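PDB 4YJ6: aryl acylamidase from bacterium CSBL00001, which probably hydrolyses aryl acylamides, splitting the amide bond between an acyl group and an aromatic amine, as a member of the amidase signature enzyme family. Local coordinates for residues 379-384 with 433-438; 277-282 with 316-321; 321-326 with 426-431. All coordinates share one frame; numbering follows the deposited sequence.

Contact 1: residues 379-384 with 433-438; sequences TTVFDC and TYLTNF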
loop_
_atom_site.group_PDB
_atom_site.type_symbol
_atom_site.label_atom_id
_atom_site.label_comp_id
_atom_site.label_asym_id
_atom_site.label_seq_id
_atom_site.Cartn_x
_atom_site.Cartn_y
_atom_site.Cartn_z
ATOM N N THR A 379 -10.413 -14.442 14.416
ATOM C CA THR A 379 -11.035 -15.651 13.865
ATOM C C THR A 379 -12.470 -15.341 13.439
ATOM O O THR A 379 -12.919 -15.715 12.377
ATOM C CB THR A 379 -11.066 -16.783 14.914
ATOM O OG1 THR A 379 -9.725 -17.145 15.288
ATOM C CG2 THR A 379 -11.811 -18.012 14.350
ATOM N N THR A 380 -13.177 -14.610 14.288
ATOM C CA THR A 380 -14.566 -14.254 14.023
ATOM C C THR A 380 -14.682 -13.426 12.742
ATOM O O THR A 380 -15.566 -13.659 11.898
ATOM C CB THR A 380 -15.151 -13.496 15.222
ATOM O OG1 THR A 380 -15.059 -14.347 16.380
ATOM C CG2 THR A 380 -16.646 -13.182 14.977
ATOM N N VAL A 381 -13.783 -12.451 12.592
ATOM C CA VAL A 381 -13.798 -11.638 11.380
ATOM C C VAL A 381 -13.482 -12.458 10.143
ATOM O O VAL A 381 -14.135 -12.310 9.122
ATOM C CB VAL A 381 -12.832 -10.467 11.504
ATOM C CG1 VAL A 381 -12.632 -9.731 10.130
ATOM C CG2 VAL A 381 -13.384 -9.546 12.607
ATOM N N PHE A 382 -12.447 -13.296 10.240
ATOM C CA PHE A 382 -12.108 -14.245 9.192
ATOM C C PHE A 382 -13.338 -15.061 8.807
ATOM O O PHE A 382 -13.635 -15.184 7.624
ATOM C CB PHE A 382 -10.957 -15.099 9.743
ATOM C CG PHE A 382 -10.599 -16.326 8.943
ATOM C CD1 PHE A 382 -9.964 -16.234 7.713
ATOM C CD2 PHE A 382 -10.766 -17.591 9.510
ATOM C CE1 PHE A 382 -9.545 -17.411 7.028
ATOM C CE2 PHE A 382 -10.336 -18.768 8.843
ATOM C CZ PHE A 382 -9.719 -18.669 7.596
ATOM N N ASP A 383 -14.075 -15.584 9.788
ATOM C CA ASP A 383 -15.196 -16.458 9.450
ATOM C C ASP A 383 -16.355 -15.632 8.865
ATOM O O ASP A 383 -17.115 -16.135 8.035
ATOM C CB ASP A 383 -15.661 -17.250 10.683
ATOM C CG ASP A 383 -14.883 -18.541 10.873
ATOM O OD1 ASP A 383 -14.269 -19.012 9.899
ATOM O OD2 ASP A 383 -14.886 -19.060 11.994
ATOM N N CYS A 384 -16.461 -14.355 9.242
ATOM C CA CYS A 384 -17.511 -13.505 8.653
ATOM C C CYS A 384 -17.188 -13.266 7.190
ATOM O O CYS A 384 -18.054 -13.305 6.339
ATOM C CB CYS A 384 -17.632 -12.168 9.374
ATOM S SG CYS A 384 -18.378 -12.305 11.050
ATOM N N THR A 433 -10.057 -1.247 5.456
ATOM C CA THR A 433 -9.096 -2.207 4.893
ATOM C C THR A 433 -8.513 -3.202 5.899
ATOM O O THR A 433 -8.094 -4.305 5.493
ATOM C CB THR A 433 -7.888 -1.406 4.348
ATOM O OG1 THR A 433 -7.524 -0.380 5.282
ATOM C CG2 THR A 433 -8.301 -0.696 3.070
ATOM N N TYR A 434 -8.427 -2.837 7.187
ATOM C CA TYR A 434 -7.695 -3.723 8.106
ATOM C C TYR A 434 -8.384 -5.084 8.249
ATOM O O TYR A 434 -7.739 -6.037 8.740
ATOM C CB TYR A 434 -7.417 -3.098 9.498
ATOM C CG TYR A 434 -8.633 -2.803 10.375
ATOM C CD1 TYR A 434 -9.407 -3.841 10.916
ATOM C CD2 TYR A 434 -8.956 -1.492 10.715
ATOM C CE1 TYR A 434 -10.514 -3.563 11.732
ATOM C CE2 TYR A 434 -10.045 -1.204 11.521
ATOM C CZ TYR A 434 -10.820 -2.239 12.028
ATOM O OH TYR A 434 -11.907 -1.949 12.844
ATOM N N LEU A 435 -9.653 -5.192 7.854
ATOM C CA LEU A 435 -10.322 -6.504 7.956
ATOM C C LEU A 435 -9.555 -7.589 7.176
ATOM O O LEU A 435 -9.536 -8.734 7.611
ATOM C CB LEU A 435 -11.761 -6.451 7.474
ATOM C CG LEU A 435 -12.645 -5.508 8.277
ATOM C CD1 LEU A 435 -14.057 -5.454 7.624
ATOM C CD2 LEU A 435 -12.733 -5.950 9.721
ATOM N N THR A 436 -8.943 -7.260 6.024
ATOM C CA THR A 436 -8.247 -8.316 5.267
ATOM C C THR A 436 -6.843 -8.566 5.809
ATOM O O THR A 436 -6.225 -9.571 5.476
ATOM C CB THR A 436 -8.124 -7.993 3.765
ATOM O OG1 THR A 436 -7.289 -6.849 3.596
ATOM C CG2 THR A 436 -9.507 -7.693 3.169
ATOM N N ASN A 437 -6.325 -7.680 6.652
ATOM C CA ASN A 437 -5.119 -8.039 7.409
ATOM C C ASN A 437 -5.474 -9.029 8.525
ATOM O O ASN A 437 -4.648 -9.802 8.951
ATOM C CB ASN A 437 -4.434 -6.793 7.989
ATOM C CG ASN A 437 -4.074 -5.809 6.906
ATOM O OD1 ASN A 437 -4.848 -4.901 6.624
ATOM N ND2 ASN A 437 -2.915 -5.996 6.272
ATOM N N PHE A 438 -6.716 -8.992 9.013
ATOM C CA PHE A 438 -7.166 -10.087 9.875
ATOM C C PHE A 438 -7.405 -11.367 9.076
ATOM O O PHE A 438 -7.055 -12.461 9.531
ATOM C CB PHE A 438 -8.508 -9.745 10.538
ATOM C CG PHE A 438 -8.409 -8.711 11.620
ATOM C CD1 PHE A 438 -7.216 -8.460 12.278
ATOM C CD2 PHE A 438 -9.562 -8.049 12.031
ATOM C CE1 PHE A 438 -7.171 -7.489 13.327
ATOM C CE2 PHE A 438 -9.526 -7.115 13.064
ATOM C CZ PHE A 438 -8.342 -6.841 13.714
#

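Contact 2: residues 277-282 with 316-321; sequences YGVFPV and KQMSDA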
loop_
_atom_site.group_PDB
_atom_site.type_symbol
_atom_site.label_atom_id
_atom_site.label_comp_id
_atom_site.label_asym_id
_atom_site.label_seq_id
_atom_site.Cartn_x
_atom_site.Cartn_y
_atom_site.Cartn_z
ATOM N N TYR A 277 -19.581 -2.404 6.125
ATOM C CA TYR A 277 -19.380 -3.701 6.782
ATOM C C TYR A 277 -20.269 -3.879 7.998
ATOM O O TYR A 277 -19.978 -4.703 8.876
ATOM C CB TYR A 277 -17.904 -3.894 7.201
ATOM C CG TYR A 277 -16.879 -3.831 6.083
ATOM C CD1 TYR A 277 -16.518 -4.988 5.361
ATOM C CD2 TYR A 277 -16.229 -2.668 5.779
ATOM C CE1 TYR A 277 -15.521 -4.958 4.357
ATOM C CE2 TYR A 277 -15.201 -2.626 4.780
ATOM C CZ TYR A 277 -14.866 -3.776 4.066
ATOM O OH TYR A 277 -13.866 -3.717 3.087
ATOM N N GLY A 278 -21.381 -3.136 8.021
ATOM C CA GLY A 278 -22.342 -3.221 9.109
ATOM C C GLY A 278 -21.906 -2.645 10.437
ATOM O O GLY A 278 -22.694 -2.652 11.392
ATOM N N VAL A 279 -20.659 -2.183 10.542
ATOM C CA VAL A 279 -20.127 -1.749 11.835
ATOM C C VAL A 279 -19.400 -0.401 11.822
ATOM O O VAL A 279 -19.183 0.149 12.891
ATOM C CB VAL A 279 -19.135 -2.780 12.452
ATOM C CG1 VAL A 279 -19.858 -4.087 12.759
ATOM C CG2 VAL A 279 -17.987 -3.055 11.492
ATOM N N PHE A 280 -19.005 0.124 10.653
ATOM C CA PHE A 280 -18.261 1.407 10.643
ATOM C C PHE A 280 -19.164 2.595 10.336
ATOM O O PHE A 280 -20.092 2.473 9.539
ATOM C CB PHE A 280 -17.189 1.439 9.552
ATOM C CG PHE A 280 -16.076 0.429 9.734
ATOM C CD1 PHE A 280 -16.175 -0.836 9.146
ATOM C CD2 PHE A 280 -14.948 0.746 10.478
ATOM C CE1 PHE A 280 -15.152 -1.766 9.290
ATOM C CE2 PHE A 280 -13.905 -0.179 10.648
ATOM C CZ PHE A 280 -14.004 -1.431 10.037
ATOM N N PRO A 281 -18.848 3.759 10.943
ATOM C CA PRO A 281 -19.475 5.009 10.497
ATOM C C PRO A 281 -18.787 5.495 9.232
ATOM O O PRO A 281 -17.570 5.628 9.253
ATOM C CB PRO A 281 -19.235 5.948 11.670
ATOM C CG PRO A 281 -17.893 5.474 12.262
ATOM C CD PRO A 281 -17.951 3.950 12.093
ATOM N N VAL A 282 -19.524 5.694 8.144
ATOM C CA VAL A 282 -18.898 6.047 6.873
ATOM C C VAL A 282 -19.521 7.315 6.345
ATOM O O VAL A 282 -20.754 7.432 6.320
ATOM C CB VAL A 282 -19.105 4.923 5.830
ATOM C CG1 VAL A 282 -18.529 5.314 4.459
ATOM C CG2 VAL A 282 -18.456 3.638 6.373
ATOM N N LYS A 316 -14.671 -0.198 17.381
ATOM C CA LYS A 316 -13.648 0.084 18.385
ATOM C C LYS A 316 -12.999 -1.177 18.901
ATOM O O LYS A 316 -11.795 -1.202 19.097
ATOM C CB LYS A 316 -14.218 0.880 19.585
ATOM C CG LYS A 316 -13.138 1.121 20.654
ATOM C CD LYS A 316 -13.636 2.057 21.766
ATOM C CE LYS A 316 -12.452 2.708 22.524
ATOM N NZ LYS A 316 -11.590 1.757 23.312
ATOM N N GLN A 317 -13.776 -2.231 19.141
ATOM C CA GLN A 317 -13.169 -3.470 19.614
ATOM C C GLN A 317 -12.165 -3.992 18.588
ATOM O O GLN A 317 -11.097 -4.452 18.951
ATOM C CB GLN A 317 -14.242 -4.522 19.845
ATOM C CG GLN A 317 -14.998 -4.277 21.165
ATOM C CD GLN A 317 -16.159 -5.259 21.336
ATOM O OE1 GLN A 317 -16.956 -5.467 20.429
ATOM N NE2 GLN A 317 -16.243 -5.869 22.511
HETATM N N MSE A 318 -12.524 -3.915 17.310
HETATM C CA MSE A 318 -11.631 -4.415 16.268
HETATM C C MSE A 318 -10.376 -3.562 16.103
HETATM O O MSE A 318 -9.274 -4.107 15.974
HETATM C CB MSE A 318 -12.395 -4.498 14.956
HETATM C CG MSE A 318 -13.503 -5.476 15.078
HETATM SE SE MSE A 318 -14.067 -5.937 13.292
HETATM C CE MSE A 318 -14.805 -4.190 12.736
ATOM N N SER A 319 -10.516 -2.236 16.073
ATOM C CA SER A 319 -9.332 -1.406 15.937
ATOM C C SER A 319 -8.406 -1.524 17.140
ATOM O O SER A 319 -7.171 -1.506 16.976
ATOM C CB SER A 319 -9.664 0.076 15.657
ATOM O OG SER A 319 -10.307 0.699 16.775
ATOM N N ASP A 320 -8.969 -1.626 18.343
ATOM C CA ASP A 320 -8.121 -1.844 19.517
ATOM C C ASP A 320 -7.323 -3.156 19.398
ATOM O O ASP A 320 -6.133 -3.199 19.725
ATOM C CB ASP A 320 -8.954 -1.913 20.808
ATOM C CG ASP A 320 -9.436 -0.546 21.306
ATOM O OD1 ASP A 320 -8.960 0.499 20.824
ATOM O OD2 ASP A 320 -10.306 -0.536 22.216
ATOM N N ALA A 321 -7.971 -4.219 18.927
ATOM C CA ALA A 321 -7.284 -5.510 18.748
ATOM C C ALA A 321 -6.196 -5.375 17.699
ATOM O O ALA A 321 -5.080 -5.887 17.871
ATOM C CB ALA A 321 -8.282 -6.615 18.317
#

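Contact 3: residues 321-326 with 426-431; sequences AWCRMI and PLIGWC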
loop_
_atom_site.group_PDB
_atom_site.type_symbol
_atom_site.label_atom_id
_atom_site.label_comp_id
_atom_site.label_asym_id
_atom_site.label_seq_id
_atom_site.Cartn_x
_atom_site.Cartn_y
_atom_site.Cartn_z
ATOM N N ALA A 321 -7.971 -4.219 18.927
ATOM C CA ALA A 321 -7.284 -5.510 18.748
ATOM C C ALA A 321 -6.196 -5.375 17.699
ATOM O O ALA A 321 -5.080 -5.887 17.871
ATOM C CB ALA A 321 -8.282 -6.615 18.317
ATOM N N TRP A 322 -6.503 -4.704 16.594
ATOM C CA TRP A 322 -5.449 -4.451 15.570
ATOM C C TRP A 322 -4.254 -3.712 16.140
ATOM O O TRP A 322 -3.094 -4.114 15.936
ATOM C CB TRP A 322 -6.027 -3.630 14.413
ATOM C CG TRP A 322 -5.008 -3.451 13.268
ATOM C CD1 TRP A 322 -4.805 -4.302 12.199
ATOM C CD2 TRP A 322 -4.098 -2.366 13.086
ATOM N NE1 TRP A 322 -3.819 -3.809 11.393
ATOM C CE2 TRP A 322 -3.368 -2.621 11.909
ATOM C CE3 TRP A 322 -3.804 -1.208 13.829
ATOM C CZ2 TRP A 322 -2.379 -1.761 11.445
ATOM C CZ3 TRP A 322 -2.830 -0.356 13.382
ATOM C CH2 TRP A 322 -2.109 -0.633 12.191
ATOM N N CYS A 323 -4.516 -2.653 16.907
ATOM C CA CYS A 323 -3.421 -1.890 17.502
ATOM C C CYS A 323 -2.578 -2.735 18.425
ATOM O O CYS A 323 -1.349 -2.629 18.415
ATOM C CB CYS A 323 -3.964 -0.666 18.269
ATOM S SG CYS A 323 -4.597 0.651 17.184
ATOM N N ARG A 324 -3.209 -3.568 19.253
ATOM C CA ARG A 324 -2.420 -4.428 20.115
ATOM C C ARG A 324 -1.600 -5.443 19.307
ATOM O O ARG A 324 -0.443 -5.709 19.632
ATOM C CB ARG A 324 -3.325 -5.167 21.114
ATOM C CG ARG A 324 -3.825 -4.262 22.267
ATOM C CD ARG A 324 -4.545 -5.088 23.335
ATOM N NE ARG A 324 -5.785 -5.661 22.800
ATOM C CZ ARG A 324 -6.987 -5.098 22.856
ATOM N NH1 ARG A 324 -7.187 -3.899 23.453
ATOM N NH2 ARG A 324 -8.015 -5.724 22.296
HETATM N N MSE A 325 -2.204 -6.041 18.274
HETATM C CA MSE A 325 -1.468 -7.016 17.465
HETATM C C MSE A 325 -0.256 -6.427 16.759
HETATM O O MSE A 325 0.789 -7.074 16.697
HETATM C CB MSE A 325 -2.425 -7.643 16.442
HETATM C CG MSE A 325 -3.353 -8.536 17.137
HETATM SE SE MSE A 325 -4.752 -8.934 15.843
HETATM C CE MSE A 325 -3.761 -9.858 14.521
ATOM N N ILE A 326 -0.376 -5.211 16.233
ATOM C CA ILE A 326 0.761 -4.530 15.596
ATOM C C ILE A 326 1.789 -4.086 16.644
ATOM O O ILE A 326 3.012 -4.085 16.426
ATOM C CB ILE A 326 0.256 -3.257 14.827
ATOM C CG1 ILE A 326 -0.566 -3.696 13.616
ATOM C CG2 ILE A 326 1.458 -2.338 14.408
ATOM C CD1 ILE A 326 0.310 -4.060 12.384
ATOM N N PRO A 426 -8.331 7.495 15.524
ATOM C CA PRO A 426 -7.851 8.393 14.481
ATOM C C PRO A 426 -6.627 7.843 13.752
ATOM O O PRO A 426 -6.317 8.348 12.670
ATOM C CB PRO A 426 -7.469 9.658 15.264
ATOM C CG PRO A 426 -7.092 9.165 16.590
ATOM C CD PRO A 426 -8.032 8.020 16.871
ATOM N N LEU A 427 -5.969 6.839 14.318
ATOM C CA LEU A 427 -4.805 6.243 13.637
ATOM C C LEU A 427 -5.249 5.264 12.565
ATOM O O LEU A 427 -4.744 5.276 11.449
ATOM C CB LEU A 427 -3.906 5.495 14.626
ATOM C CG LEU A 427 -3.462 6.244 15.884
ATOM C CD1 LEU A 427 -2.489 5.356 16.660
ATOM C CD2 LEU A 427 -2.806 7.594 15.513
ATOM N N ILE A 428 -6.207 4.399 12.883
ATOM C CA ILE A 428 -6.498 3.304 11.974
ATOM C C ILE A 428 -7.992 2.969 11.901
ATOM O O ILE A 428 -8.413 2.161 11.082
ATOM C CB ILE A 428 -5.720 2.033 12.413
ATOM C CG1 ILE A 428 -5.545 1.032 11.269
ATOM C CG2 ILE A 428 -6.438 1.334 13.559
ATOM C CD1 ILE A 428 -4.609 1.538 10.140
ATOM N N GLY A 429 -8.805 3.562 12.767
ATOM C CA GLY A 429 -10.199 3.106 12.874
ATOM C C GLY A 429 -11.045 3.248 11.625
ATOM O O GLY A 429 -11.993 2.458 11.415
ATOM N N TRP A 430 -10.765 4.301 10.845
ATOM C CA TRP A 430 -11.496 4.578 9.609
ATOM C C TRP A 430 -10.887 3.810 8.406
ATOM O O TRP A 430 -11.386 3.893 7.276
ATOM C CB TRP A 430 -11.462 6.105 9.340
ATOM C CG TRP A 430 -10.049 6.653 9.535
ATOM C CD1 TRP A 430 -9.475 7.039 10.710
ATOM C CD2 TRP A 430 -9.035 6.801 8.527
ATOM N NE1 TRP A 430 -8.161 7.414 10.496
ATOM C CE2 TRP A 430 -7.884 7.300 9.158
ATOM C CE3 TRP A 430 -9.008 6.586 7.143
ATOM C CZ2 TRP A 430 -6.680 7.549 8.454
ATOM C CZ3 TRP A 430 -7.837 6.848 6.444
ATOM C CH2 TRP A 430 -6.699 7.341 7.097
ATOM N N CYS A 431 -9.801 3.077 8.646
ATOM C CA CYS A 431 -9.161 2.315 7.570
ATOM C C CYS A 431 -9.781 0.916 7.528
ATOM O O CYS A 431 -9.180 -0.047 8.038
ATOM C CB CYS A 431 -7.642 2.196 7.804
ATOM S SG CYS A 431 -6.845 3.825 8.053
#

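Contact 1: residues 379-384 with 433-438
V381 meets L435 and F438 with its branched end, and nearly the whole contact hangs on that one valine. Its CG1 lies anti to the backbone N (chi1 170°), which carries this methyl off helix 368-389 and into the notch between the two residues of helix 434-439. From there V381 CG1 reaches L435 CD2 at 3.8 Å, the two side chains crossing at about a right angle. The same methyl sits 4.0 Å from F438 CD2, at the rim of the ring and in its plane, so the phenyl offers an edge to the valine rather than a face. V381 CG2 and CB stay close to that ring corner as well, CG2 standing 4.1 Å from F438 CD2.

In this amidase signature fold the short helix 434-439 is tied to the central mixed sheet, T436 OG1 bonding to Q201 and N437 ND2 to D183, both on its strands, and helix 368-389 packs on it through V381. A polar tie joins the two helices as well: the backbone O of F438 accepts from the side-chain NE of R378, one turn before V381.

F438 is held from more than one direction. One face of its ring looks at Y434 O, 4.0 Å above the plane and toward the rim, and that oxygen also takes the backbone F438 N at 3.1 Å. L377 and M325 touch the same phenyl. L435, one turn of helix back, reaches V381 through CD2 alone: a chi2 of 176° sends CD1 out anti to CA, toward Y277, and leaves CD2 as the branch that faces the valine. M318 of helix 315-339 touches both V381 and L435, and M385 also packs on L435.

Contact 2: residues 277-282 with 316-321
V279 and F280 both reach a single methyl across this contact, CE of the selenomethionine M318. Residues 277-282 form the loop joining strand 270-273 to helix 284-299, the first connection of a beta-alpha-beta crossover whose second strand, 303-306, runs parallel beside the first; helix 315-339 follows and lies against that loop.

Going along the loop, Y277 and G278 both have positive phi, 52° and 71°, and this swings the chain round after the strand. The ring of Y277 turns inward, onto L435 and M385 and onto L459 and I461 of the sheet, while G278 N bonds to N276 OD1.

V279 comes next and points at the helix. Its CG2 is the branch wedged between the backbone N and the carbonyl carbon, and it closes to 3.6 Å from M318 CE. The two side chains cross at about a right angle.

F280 follows with its CB directed past the helix, but the ring swings its far end in, and CZ comes 3.9 Å from M318 CE. The methyl approaches obliquely, and M432 packs on the same phenylalanine. Past it P281 and V282 lead on to helix 284-299, where V282 O is gripped twice, by Q287 NE2 and N420 ND2.

What lets M318 meet both residues is a bend at its last torsion: chi3 of -67°, about the CG-SE bond, folds CE back, and this methyl touches V279 and F280 while Y434, L435 and V381 pack around the same side chain. Another part of the helix surface carries charge. There K316 and D320, one turn apart, form a salt bridge, with K316 NZ 2.8 Å from D320 OD2 and using that oxygen's syn lone pair.

Contact 3: residues 321-326 with 426-431
I428 lies against the indole of W322, on a loop that enters a type I beta turn running from I428 to C431, just ahead of helix 434-439. In this amidase signature enzyme the loop packs against helix 315-339.

The isoleucine runs outward across the ring. CB stands 3.9 Å from W322 CZ3, above the plane of the indole but just outside the rim of its six-membered ring. At the branch, CG2 goes to W322 CE3 at 3.7 Å and also brushes C323 SG, which lies at the edge of the indole and in its plane. CG1 is anti to the backbone N (chi1 -158°), and this sets it over the six-membered ring of W322, 3.8 Å from the centroid and 13° off the normal: a CH-pi contact. CD1, at the tip, continues across to W322 CH2 at 3.9 Å.

The indole is sandwiched, because I326 CG1 covers its opposite face. Its NE1 donates to G184 O in the glycine-rich amidase signature segment, and a bound phosphate, probably from the crystallisation liquor, lies about 4 Å from the side chain. A leucine here would probably leave I428 without its aromatic face and G184 O without that donor, opening a gap between I428 and I326.

The loop has its own fastenings. D425 OD1 accepts from the backbone N of both L427 and I428, and C431 N closes the turn onto I428 O. W430 NE1 donates to P426 O at 3.0 Å, nearly straight at 177°, with the oxygen in the indole plane but the donor well above the carbonyl plane.

All three contacts are buried, and none has a hydrogen bond across it. Helix 315-339 ties them together: contacts 2 and 3 use successive turns of it and share A321, while contact 1 borders it through M318 and M325. Contact 1 is helix on helix, a methyl against a ring edge and a leucine. Contact 2 is the smallest, loop on helix, with partly exposed V279 among its three touching residues. Contact 3 sits somewhat nearer the centre of the chain and is the one in which a side chain of the opposite segment lies over a ring face. Y434 fills the space among them, its OH 3.5 Å from F280 CE2 and its CB 3.9 Å from W322 CD1.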